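Long-range contact in pyoverdine biosynthesis protein PvcB (Pseudomonas aeruginosa, PDB 4YLM), which catalyses the iron- and 2-oxoglutarate-dependent oxidation of tyrosine isonitrile in the biosynthesis of paerucumarin: residues Gly28-Pro33 / Leu57-Gly62. Numbering follows the deposited sequence.
Sequences GLLLEP and LLLLRG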
ATOM      1  N   GLY A  28      17.117   0.704  -7.086  1.00 21.41           N
ATOM      2  CA  GLY A  28      17.581   0.761  -5.714  1.00 19.51           C
ATOM      3  C   GLY A  28      17.054   1.977  -4.974  1.00 22.69           C
ATOM      4  O   GLY A  28      16.858   3.032  -5.562  1.00 21.88           O
ATOM      5  N   LEU A  29      16.843   1.829  -3.673  1.00 20.74           N
ATOM      6  CA  LEU A  29      16.338   2.924  -2.854  1.00 20.62           C
ATOM      7  C   LEU A  29      16.955   2.835  -1.470  1.00 19.93           C
ATOM      8  O   LEU A  29      17.096   1.746  -0.923  1.00 20.89           O
ATOM      9  CB  LEU A  29      14.808   2.845  -2.769  1.00 18.85           C
ATOM     10  CG  LEU A  29      14.071   3.975  -2.040  1.00 25.37           C
ATOM     11  CD1 LEU A  29      14.139   5.243  -2.894  1.00 24.99           C
ATOM     12  CD2 LEU A  29      12.608   3.580  -1.792  1.00 23.56           C
ATOM     13  N   LEU A  30      17.372   3.973  -0.921  1.00 21.61           N
ATOM     14  CA  LEU A  30      17.906   4.024   0.426  1.00 20.05           C
ATOM     15  C   LEU A  30      16.812   4.545   1.337  1.00 23.54           C
ATOM     16  O   LEU A  30      16.204   5.575   1.046  1.00 22.06           O
ATOM     17  CB  LEU A  30      19.122   4.960   0.513  1.00 23.50           C
ATOM     18  CG  LEU A  30      19.667   5.295   1.911  1.00 27.28           C
ATOM     19  CD1 LEU A  30      20.196   4.040   2.645  1.00 23.18           C
ATOM     20  CD2 LEU A  30      20.759   6.385   1.873  1.00 26.01           C
ATOM     21  N   LEU A  31      16.575   3.844   2.444  1.00 18.60           N
ATOM     22  CA  LEU A  31      15.612   4.307   3.451  1.00 21.43           C
ATOM     23  C   LEU A  31      16.345   4.526   4.755  1.00 21.22           C
ATOM     24  O   LEU A  31      17.151   3.694   5.160  1.00 21.35           O
ATOM     25  CB  LEU A  31      14.522   3.267   3.689  1.00 18.01           C
ATOM     26  CG  LEU A  31      13.581   2.928   2.530  1.00 22.89           C
ATOM     27  CD1 LEU A  31      14.246   1.921   1.637  1.00 25.12           C
ATOM     28  CD2 LEU A  31      12.271   2.363   3.086  1.00 23.46           C
ATOM     29  N   GLU A  32      16.044   5.633   5.424  1.00 21.10           N
ATOM     30  CA  GLU A  32      16.665   5.906   6.707  1.00 23.05           C
ATOM     31  C   GLU A  32      15.605   6.359   7.696  1.00 21.42           C
ATOM     32  O   GLU A  32      14.577   6.908   7.304  1.00 22.58           O
ATOM     33  CB  GLU A  32      17.768   6.961   6.556  1.00 24.70           C
ATOM     34  CG  GLU A  32      18.870   6.542   5.589  1.00 23.78           C
ATOM     35  CD  GLU A  32      19.837   7.685   5.313  1.00 32.63           C
ATOM     36  OE1 GLU A  32      20.895   7.726   5.969  1.00 34.68           O
ATOM     37  OE2 GLU A  32      19.516   8.564   4.474  1.00 32.78           O
ATOM     38  N   PRO A  33      15.854   6.124   8.992  1.00 22.74           N
ATOM     39  CA  PRO A  33      14.835   6.336  10.026  1.00 22.24           C
ATOM     40  C   PRO A  33      14.343   7.778  10.134  1.00 24.80           C
ATOM     41  O   PRO A  33      15.127   8.718  10.028  1.00 25.03           O
ATOM     42  CB  PRO A  33      15.546   5.889  11.321  1.00 24.94           C
ATOM     43  CG  PRO A  33      17.032   5.890  10.990  1.00 23.20           C
ATOM     44  CD  PRO A  33      17.108   5.567   9.535  1.00 23.67           C
ATOM     45  N   LEU A  57      15.650  -3.120  -5.147  1.00 18.58           N
ATOM     46  CA  LEU A  57      16.619  -3.298  -4.073  1.00 18.06           C
ATOM     47  C   LEU A  57      16.434  -2.204  -3.031  1.00 20.80           C
ATOM     48  O   LEU A  57      16.597  -1.023  -3.333  1.00 24.49           O
ATOM     49  CB  LEU A  57      18.063  -3.253  -4.626  1.00 19.45           C
ATOM     50  CG  LEU A  57      19.189  -3.571  -3.631  1.00 24.74           C
ATOM     51  CD1 LEU A  57      19.033  -4.978  -3.042  1.00 24.41           C
ATOM     52  CD2 LEU A  57      20.585  -3.424  -4.272  1.00 24.44           C
ATOM     53  N   LEU A  58      16.074  -2.584  -1.807  1.00 19.16           N
ATOM     54  CA  LEU A  58      15.935  -1.602  -0.739  1.00 19.23           C
ATOM     55  C   LEU A  58      17.080  -1.751   0.254  1.00 23.84           C
ATOM     56  O   LEU A  58      17.443  -2.867   0.636  1.00 22.79           O
ATOM     57  CB  LEU A  58      14.611  -1.785   0.016  1.00 16.80           C
ATOM     58  CG  LEU A  58      13.332  -1.939  -0.806  1.00 19.13           C
ATOM     59  CD1 LEU A  58      12.117  -2.017   0.141  1.00 16.41           C
ATOM     60  CD2 LEU A  58      13.171  -0.772  -1.778  1.00 18.84           C
ATOM     61  N   LEU A  59      17.634  -0.622   0.680  1.00 20.60           N
ATOM     62  CA  LEU A  59      18.628  -0.618   1.736  1.00 20.95           C
ATOM     63  C   LEU A  59      18.043   0.181   2.883  1.00 21.52           C
ATOM     64  O   LEU A  59      17.834   1.377   2.752  1.00 21.05           O
ATOM     65  CB  LEU A  59      19.937   0.021   1.245  1.00 22.21           C
ATOM     66  CG  LEU A  59      20.964   0.410   2.317  1.00 22.02           C
ATOM     67  CD1 LEU A  59      21.335  -0.802   3.174  1.00 21.24           C
ATOM     68  CD2 LEU A  59      22.230   1.062   1.686  1.00 20.76           C
ATOM     69  N   LEU A  60      17.701  -0.492   3.978  1.00 22.26           N
ATOM     70  CA  LEU A  60      17.284   0.207   5.191  1.00 22.10           C
ATOM     71  C   LEU A  60      18.510   0.326   6.081  1.00 23.83           C
ATOM     72  O   LEU A  60      19.053  -0.686   6.547  1.00 24.68           O
ATOM     73  CB  LEU A  60      16.180  -0.553   5.928  1.00 18.95           C
ATOM     74  CG  LEU A  60      14.804  -0.567   5.250  1.00 22.21           C
ATOM     75  CD1 LEU A  60      14.794  -1.483   4.055  1.00 23.40           C
ATOM     76  CD2 LEU A  60      13.743  -1.007   6.266  1.00 26.18           C
ATOM     77  N   ARG A  61      18.944   1.559   6.320  1.00 26.40           N
ATOM     78  CA  ARG A  61      20.221   1.791   6.994  1.00 23.94           C
ATOM     79  C   ARG A  61      20.064   2.741   8.157  1.00 20.86           C
ATOM     80  O   ARG A  61      19.454   3.805   8.031  1.00 24.15           O
ATOM     81  CB  ARG A  61      21.264   2.327   5.990  1.00 23.41           C
ATOM     82  CG  ARG A  61      22.599   2.754   6.619  1.00 27.46           C
ATOM     83  CD  ARG A  61      23.705   2.856   5.555  1.00 21.81           C
ATOM     84  NE  ARG A  61      24.209   1.546   5.155  1.00 29.67           N
ATOM     85  CZ  ARG A  61      25.209   1.351   4.296  1.00 29.92           C
ATOM     86  NH1 ARG A  61      25.806   2.388   3.713  1.00 27.33           N
ATOM     87  NH2 ARG A  61      25.602   0.117   4.010  1.00 26.81           N
ATOM     88  N   GLY A  62      20.609   2.353   9.302  1.00 24.05           N
ATOM     89  CA  GLY A  62      20.587   3.204  10.473  1.00 21.48           C
ATOM     90  C   GLY A  62      19.396   2.916  11.377  1.00 25.51           C
ATOM     91  O   GLY A  62      19.146   3.649  12.336  1.00 26.67           O
TER
HETATM   92  O   HOH W   1      20.881   6.271   8.230  1.00 32.17           O
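Leu-29 to Leu-31 pair in parallel register with Leu-58 to Leu-60, the strand axes 24° apart and 4.8 Å at closest approach. Four backbone hydrogen bonds join them: Leu-29 N to Leu-57 O, Leu-59 N to Leu-29 O, Leu-31 N to Leu-59 O (2.8 Å, 175° at the hydrogen) and Arg-61 N to Leu-31 O. Leu-30 and Leu-59 extend in the same direction from one face. With chi1 171°, Leu-30 swings CG beside its own carbonyl carbon and brings CD1 to 3.7 Å from Leu-59 CG and 3.9 Å from Arg-61 CB. Within 57-62, Leu-59 CD2 lies 3.9 Å above the centre of the Arg-61 guanidinium plane, an apolar methyl against one face of the charged group, whose NH2 forms a salt bridge with Asp-250. On the other face Leu-31 reaches across Leu-58 at a slant, CD1 meeting CB at 4.1 Å, while Leu-31 CB approaches Leu-60 CG. Beyond the last backbone bond a water donates to both Glu-32 OE1 and Arg-61 O, and Pro-33 CD packs 3.3 Å from Arg-61 O. In this TauD/TfdA-family protein the Leu-57 side chain is about 8 Å from that of His-261, probably an iron ligand. The pair forms the strands of a beta-alpha-beta unit: helix 45-55 packs on Leu-29, Leu-31 and Leu-58, whereas strand 12-16 adds antiparallel to 29-33 and strand 251-255 antiparallel to 57-60, one on each side.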